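Glyoxylate reductase (Paecilomyces sp. J18, PDB 3WNV) probably reduces glyoxylate to glycolate with a nicotinamide cofactor, as a fungal member of the D-isomer specific 2-hydroxyacid dehydrogenase family. Local coordinates at residues 69-83 and 93-105. Sequence-based numbering, arbitrary orientation.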
loop_
_atom_site.group_PDB
_atom_site.type_symbol
_atom_site.label_atom_id
_atom_site.label_comp_id
_atom_site.label_asym_id
_atom_site.label_seq_id
_atom_site.Cartn_x
_atom_site.Cartn_y
_atom_site.Cartn_z
ATOM N N ARG A 69 10.198 -11.538 -12.802
ATOM C CA ARG A 69 11.435 -12.183 -13.243
ATOM C C ARG A 69 11.643 -12.033 -14.748
ATOM O O ARG A 69 12.746 -11.769 -15.199
ATOM C CB ARG A 69 11.461 -13.645 -12.772
ATOM C CG ARG A 69 12.611 -14.489 -13.308
ATOM C CD ARG A 69 12.691 -15.837 -12.537
ATOM N NE ARG A 69 13.110 -15.593 -11.158
ATOM C CZ ARG A 69 14.385 -15.525 -10.780
ATOM N NH1 ARG A 69 15.345 -15.678 -11.677
ATOM N NH2 ARG A 69 14.701 -15.277 -9.505
ATOM N N GLU A 70 10.574 -12.157 -15.530
ATOM C CA GLU A 70 10.693 -12.078 -16.985
ATOM C C GLU A 70 11.171 -10.716 -17.470
ATOM O O GLU A 70 11.992 -10.617 -18.385
ATOM C CB GLU A 70 9.330 -12.326 -17.624
ATOM C CG GLU A 70 9.276 -12.012 -19.114
ATOM C CD GLU A 70 7.843 -11.989 -19.655
ATOM O OE1 GLU A 70 6.907 -12.258 -18.884
ATOM O OE2 GLU A 70 7.651 -11.688 -20.852
ATOM N N LEU A 71 10.595 -9.662 -16.905
ATOM C CA LEU A 71 10.964 -8.320 -17.333
ATOM C C LEU A 71 12.376 -8.022 -16.845
ATOM O O LEU A 71 13.196 -7.501 -17.616
ATOM C CB LEU A 71 9.943 -7.283 -16.844
ATOM C CG LEU A 71 10.250 -5.856 -17.331
ATOM C CD1 LEU A 71 8.939 -5.097 -17.577
ATOM C CD2 LEU A 71 11.092 -5.103 -16.277
ATOM N N ILE A 72 12.684 -8.376 -15.597
ATOM C CA ILE A 72 14.051 -8.140 -15.082
ATOM C C ILE A 72 15.082 -8.816 -15.963
ATOM O O ILE A 72 16.155 -8.243 -16.226
ATOM C CB ILE A 72 14.172 -8.494 -13.561
ATOM C CG1 ILE A 72 13.400 -7.452 -12.751
ATOM C CG2 ILE A 72 15.636 -8.567 -13.051
ATOM C CD1 ILE A 72 13.132 -7.852 -11.332
ATOM N N SER A 73 14.740 -10.008 -16.478
ATOM C CA SER A 73 15.637 -10.777 -17.321
ATOM C C SER A 73 15.934 -10.055 -18.643
ATOM O O SER A 73 17.027 -10.176 -19.178
ATOM C CB SER A 73 15.034 -12.160 -17.597
ATOM O OG SER A 73 15.953 -12.960 -18.327
ATOM N N ALA A 74 14.962 -9.289 -19.141
ATOM C CA ALA A 74 15.121 -8.467 -20.349
ATOM C C ALA A 74 15.855 -7.135 -20.131
ATOM O O ALA A 74 16.310 -6.526 -21.098
ATOM C CB ALA A 74 13.745 -8.175 -20.968
ATOM N N LEU A 75 15.924 -6.635 -18.902
ATOM C CA LEU A 75 16.618 -5.345 -18.684
ATOM C C LEU A 75 18.079 -5.418 -19.141
ATOM O O LEU A 75 18.704 -6.468 -19.067
ATOM C CB LEU A 75 16.551 -4.937 -17.210
ATOM C CG LEU A 75 15.178 -4.563 -16.650
ATOM C CD1 LEU A 75 15.251 -4.271 -15.155
ATOM C CD2 LEU A 75 14.546 -3.374 -17.435
ATOM N N PRO A 76 18.625 -4.310 -19.659
ATOM C CA PRO A 76 20.024 -4.318 -20.077
ATOM C C PRO A 76 20.934 -4.507 -18.869
ATOM O O PRO A 76 20.602 -4.114 -17.732
ATOM C CB PRO A 76 20.244 -2.918 -20.678
ATOM C CG PRO A 76 18.913 -2.278 -20.771
ATOM C CD PRO A 76 17.960 -3.019 -19.875
ATOM N N LYS A 77 22.077 -5.118 -19.133
ATOM C CA LYS A 77 23.063 -5.405 -18.101
ATOM C C LYS A 77 23.546 -4.146 -17.365
ATOM O O LYS A 77 24.024 -4.224 -16.215
ATOM C CB LYS A 77 24.218 -6.159 -18.755
ATOM C CG LYS A 77 25.232 -6.802 -17.851
ATOM C CD LYS A 77 26.318 -7.510 -18.712
ATOM C CE LYS A 77 27.345 -8.253 -17.848
ATOM N NZ LYS A 77 26.699 -9.409 -17.187
ATOM N N SER A 78 23.443 -2.983 -18.021
ATOM C CA SER A 78 23.830 -1.725 -17.388
ATOM C C SER A 78 23.026 -1.363 -16.122
ATOM O O SER A 78 23.512 -0.627 -15.264
ATOM C CB SER A 78 23.685 -0.591 -18.403
ATOM O OG SER A 78 22.391 -0.652 -19.018
ATOM N N VAL A 79 21.789 -1.825 -16.023
ATOM C CA VAL A 79 20.900 -1.377 -14.933
ATOM C C VAL A 79 21.403 -1.829 -13.572
ATOM O O VAL A 79 21.642 -3.024 -13.346
ATOM C CB VAL A 79 19.494 -1.892 -15.117
ATOM C CG1 VAL A 79 18.580 -1.441 -13.933
ATOM C CG2 VAL A 79 18.932 -1.437 -16.465
ATOM N N LYS A 80 21.621 -0.868 -12.679
ATOM C CA LYS A 80 22.124 -1.187 -11.345
ATOM C C LYS A 80 21.164 -0.833 -10.238
ATOM O O LYS A 80 21.329 -1.305 -9.133
ATOM C CB LYS A 80 23.519 -0.602 -11.108
ATOM C CG LYS A 80 24.526 -1.143 -12.118
ATOM C CD LYS A 80 25.922 -1.349 -11.536
ATOM C CE LYS A 80 26.474 -0.084 -10.885
ATOM N NZ LYS A 80 27.976 -0.084 -10.834
ATOM N N TYR A 81 20.169 0.001 -10.546
ATOM C CA TYR A 81 19.240 0.546 -9.559
ATOM C C TYR A 81 17.841 0.631 -10.141
ATOM O O TYR A 81 17.652 1.013 -11.306
ATOM C CB TYR A 81 19.651 1.952 -9.123
ATOM C CG TYR A 81 21.017 1.992 -8.533
ATOM C CD1 TYR A 81 21.233 1.648 -7.197
ATOM C CD2 TYR A 81 22.107 2.327 -9.314
ATOM C CE1 TYR A 81 22.527 1.642 -6.671
ATOM C CE2 TYR A 81 23.391 2.340 -8.788
ATOM C CZ TYR A 81 23.584 1.994 -7.465
ATOM O OH TYR A 81 24.855 2.000 -6.955
ATOM N N ILE A 82 16.847 0.324 -9.321
ATOM C CA ILE A 82 15.477 0.643 -9.656
ATOM C C ILE A 82 14.937 1.347 -8.459
ATOM O O ILE A 82 14.925 0.800 -7.343
ATOM C CB ILE A 82 14.625 -0.605 -9.894
ATOM C CG1 ILE A 82 15.112 -1.325 -11.132
ATOM C CG2 ILE A 82 13.121 -0.231 -10.088
ATOM C CD1 ILE A 82 14.490 -2.746 -11.211
ATOM N N CYS A 83 14.522 2.584 -8.668
ATOM C CA CYS A 83 14.016 3.411 -7.600
ATOM C C CYS A 83 12.525 3.529 -7.775
ATOM O O CYS A 83 12.033 4.127 -8.726
ATOM C CB CYS A 83 14.730 4.773 -7.618
ATOM S SG CYS A 83 16.553 4.575 -7.353
ATOM N N ASP A 93 9.935 -8.205 -8.577
ATOM C CA ASP A 93 10.507 -9.437 -8.061
ATOM C C ASP A 93 11.880 -9.121 -7.511
ATOM O O ASP A 93 12.892 -9.140 -8.232
ATOM C CB ASP A 93 10.614 -10.438 -9.194
ATOM C CG ASP A 93 11.066 -11.810 -8.726
ATOM O OD1 ASP A 93 11.827 -11.918 -7.718
ATOM O OD2 ASP A 93 10.665 -12.785 -9.391
ATOM N N VAL A 94 11.927 -8.816 -6.224
ATOM C CA VAL A 94 13.177 -8.429 -5.589
ATOM C C VAL A 94 14.330 -9.444 -5.705
ATOM O O VAL A 94 15.458 -9.070 -5.990
ATOM C CB VAL A 94 12.944 -7.998 -4.128
ATOM C CG1 VAL A 94 14.279 -7.665 -3.456
ATOM C CG2 VAL A 94 11.950 -6.804 -4.070
ATOM N N ASP A 95 14.079 -10.732 -5.482
ATOM C CA ASP A 95 15.138 -11.706 -5.673
ATOM C C ASP A 95 15.666 -11.765 -7.112
ATOM O O ASP A 95 16.885 -11.906 -7.334
ATOM C CB ASP A 95 14.678 -13.105 -5.223
ATOM C CG ASP A 95 14.483 -13.193 -3.713
ATOM O OD1 ASP A 95 14.907 -12.260 -3.001
ATOM O OD2 ASP A 95 13.920 -14.196 -3.230
ATOM N N ALA A 96 14.773 -11.679 -8.105
ATOM C CA ALA A 96 15.285 -11.628 -9.499
ATOM C C ALA A 96 16.218 -10.428 -9.709
ATOM O O ALA A 96 17.293 -10.540 -10.360
ATOM C CB ALA A 96 14.118 -11.615 -10.533
ATOM N N ALA A 97 15.837 -9.286 -9.132
ATOM C CA ALA A 97 16.694 -8.104 -9.204
ATOM C C ALA A 97 18.061 -8.310 -8.563
ATOM O O ALA A 97 19.091 -7.951 -9.139
ATOM C CB ALA A 97 15.993 -6.891 -8.595
ATOM N N THR A 98 18.070 -8.905 -7.372
ATOM C CA THR A 98 19.322 -9.179 -6.661
ATOM C C THR A 98 20.231 -10.036 -7.547
ATOM O O THR A 98 21.428 -9.744 -7.719
ATOM C CB THR A 98 19.026 -9.893 -5.323
ATOM O OG1 THR A 98 18.262 -8.994 -4.497
ATOM C CG2 THR A 98 20.333 -10.294 -4.614
ATOM N N GLU A 99 19.645 -11.060 -8.164
ATOM C CA GLU A 99 20.401 -11.953 -9.043
ATOM C C GLU A 99 21.001 -11.235 -10.260
ATOM O O GLU A 99 22.079 -11.610 -10.755
ATOM C CB GLU A 99 19.515 -13.096 -9.507
ATOM C CG GLU A 99 19.112 -14.031 -8.407
ATOM C CD GLU A 99 18.106 -15.053 -8.904
ATOM O OE1 GLU A 99 17.994 -15.193 -10.147
ATOM O OE2 GLU A 99 17.427 -15.694 -8.064
ATOM N N ALA A 100 20.285 -10.220 -10.743
ATOM C CA ALA A 100 20.744 -9.429 -11.874
ATOM C C ALA A 100 21.656 -8.291 -11.425
ATOM O O ALA A 100 22.098 -7.484 -12.248
ATOM C CB ALA A 100 19.534 -8.899 -12.678
ATOM N N GLY A 101 22.001 -8.233 -10.143
ATOM C CA GLY A 101 22.872 -7.154 -9.673
ATOM C C GLY A 101 22.189 -5.784 -9.596
ATOM O O GLY A 101 22.832 -4.745 -9.751
ATOM N N ILE A 102 20.895 -5.769 -9.337
ATOM C CA ILE A 102 20.122 -4.514 -9.260
ATOM C C ILE A 102 19.639 -4.242 -7.828
ATOM O O ILE A 102 19.032 -5.108 -7.197
ATOM C CB ILE A 102 18.892 -4.568 -10.203
ATOM C CG1 ILE A 102 19.315 -4.860 -11.643
ATOM C CG2 ILE A 102 18.046 -3.284 -10.094
ATOM C CD1 ILE A 102 18.127 -5.151 -12.553
ATOM N N ALA A 103 19.917 -3.040 -7.325
ATOM C CA ALA A 103 19.464 -2.612 -5.996
ATOM C C ALA A 103 18.152 -1.880 -6.142
ATOM O O ALA A 103 17.988 -1.111 -7.095
ATOM C CB ALA A 103 20.509 -1.724 -5.336
ATOM N N ILE A 104 17.211 -2.115 -5.217
ATOM C CA ILE A 104 15.885 -1.524 -5.292
ATOM C C ILE A 104 15.642 -0.653 -4.069
ATOM O O ILE A 104 15.958 -1.056 -2.947
ATOM C CB ILE A 104 14.808 -2.631 -5.231
ATOM C CG1 ILE A 104 15.106 -3.716 -6.272
ATOM C CG2 ILE A 104 13.414 -2.061 -5.396
ATOM C CD1 ILE A 104 14.686 -3.365 -7.672
ATOM N N SER A 105 15.095 0.542 -4.278
ATOM C CA SER A 105 14.600 1.358 -3.176
ATOM C C SER A 105 13.099 1.555 -3.281
ATOM O O SER A 105 12.512 1.414 -4.362
ATOM C CB SER A 105 15.360 2.709 -3.132
ATOM O OG SER A 105 15.019 3.510 -4.236
HETATM O O HOH W 1 8.668 -12.783 -10.865
HETATM O O HOH W 2 10.794 -15.482 -9.301
HETATM O O HOH W 3 22.331 -5.505 -14.205
HETATM O O HOH W 4 23.510 -2.253 -7.963
#
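The guanidinium of Arg69 has the methyl of Ala96 over one face and, at its edge, the carboxylate of Glu99 and a water; above one face of the Tyr81 ring, offset toward its rim, sits another water, and Ala103 CB approaches Tyr81 CD1 obliquely at 3.9 Å. The arginine grips Glu99 end-on: Arg69 NH1 meets Glu99 OE1 on its syn side (3.1 Å), and Arg69 NH2 comes to Glu99 OE2 from above the carboxylate plane; both oxygens lie near the guanidinium plane. A bend at chi3 (-68°) carries the arginine head back over Ala96. Asp93 OD1 caps helix 94-99 through Ala96 N (3.0 Å), and OD2 takes two waters, bound to Arg69 N and NE. With an alanine at Asp93, Ala96 N would probably lose its side-chain acceptor and both waters their carboxylate.

Strand 81-85, helix 94-99 and strand 103-105 make a beta-alpha-beta unit bordering a five-stranded parallel sheet, consistent with this family's flavodoxin-like substrate-binding domain. Ala103 N donates to Lys80 O (2.9 Å), Ile82 N to Ala103 O, and Ser105 N to Ile82 O. Between the helices, Ile72 CD1 packs on Ala96 CB (4.0 Å), while Ile102 sends CD1 to Leu75 and Val79, CG2 to Ile82 CG1 (3.7 Å).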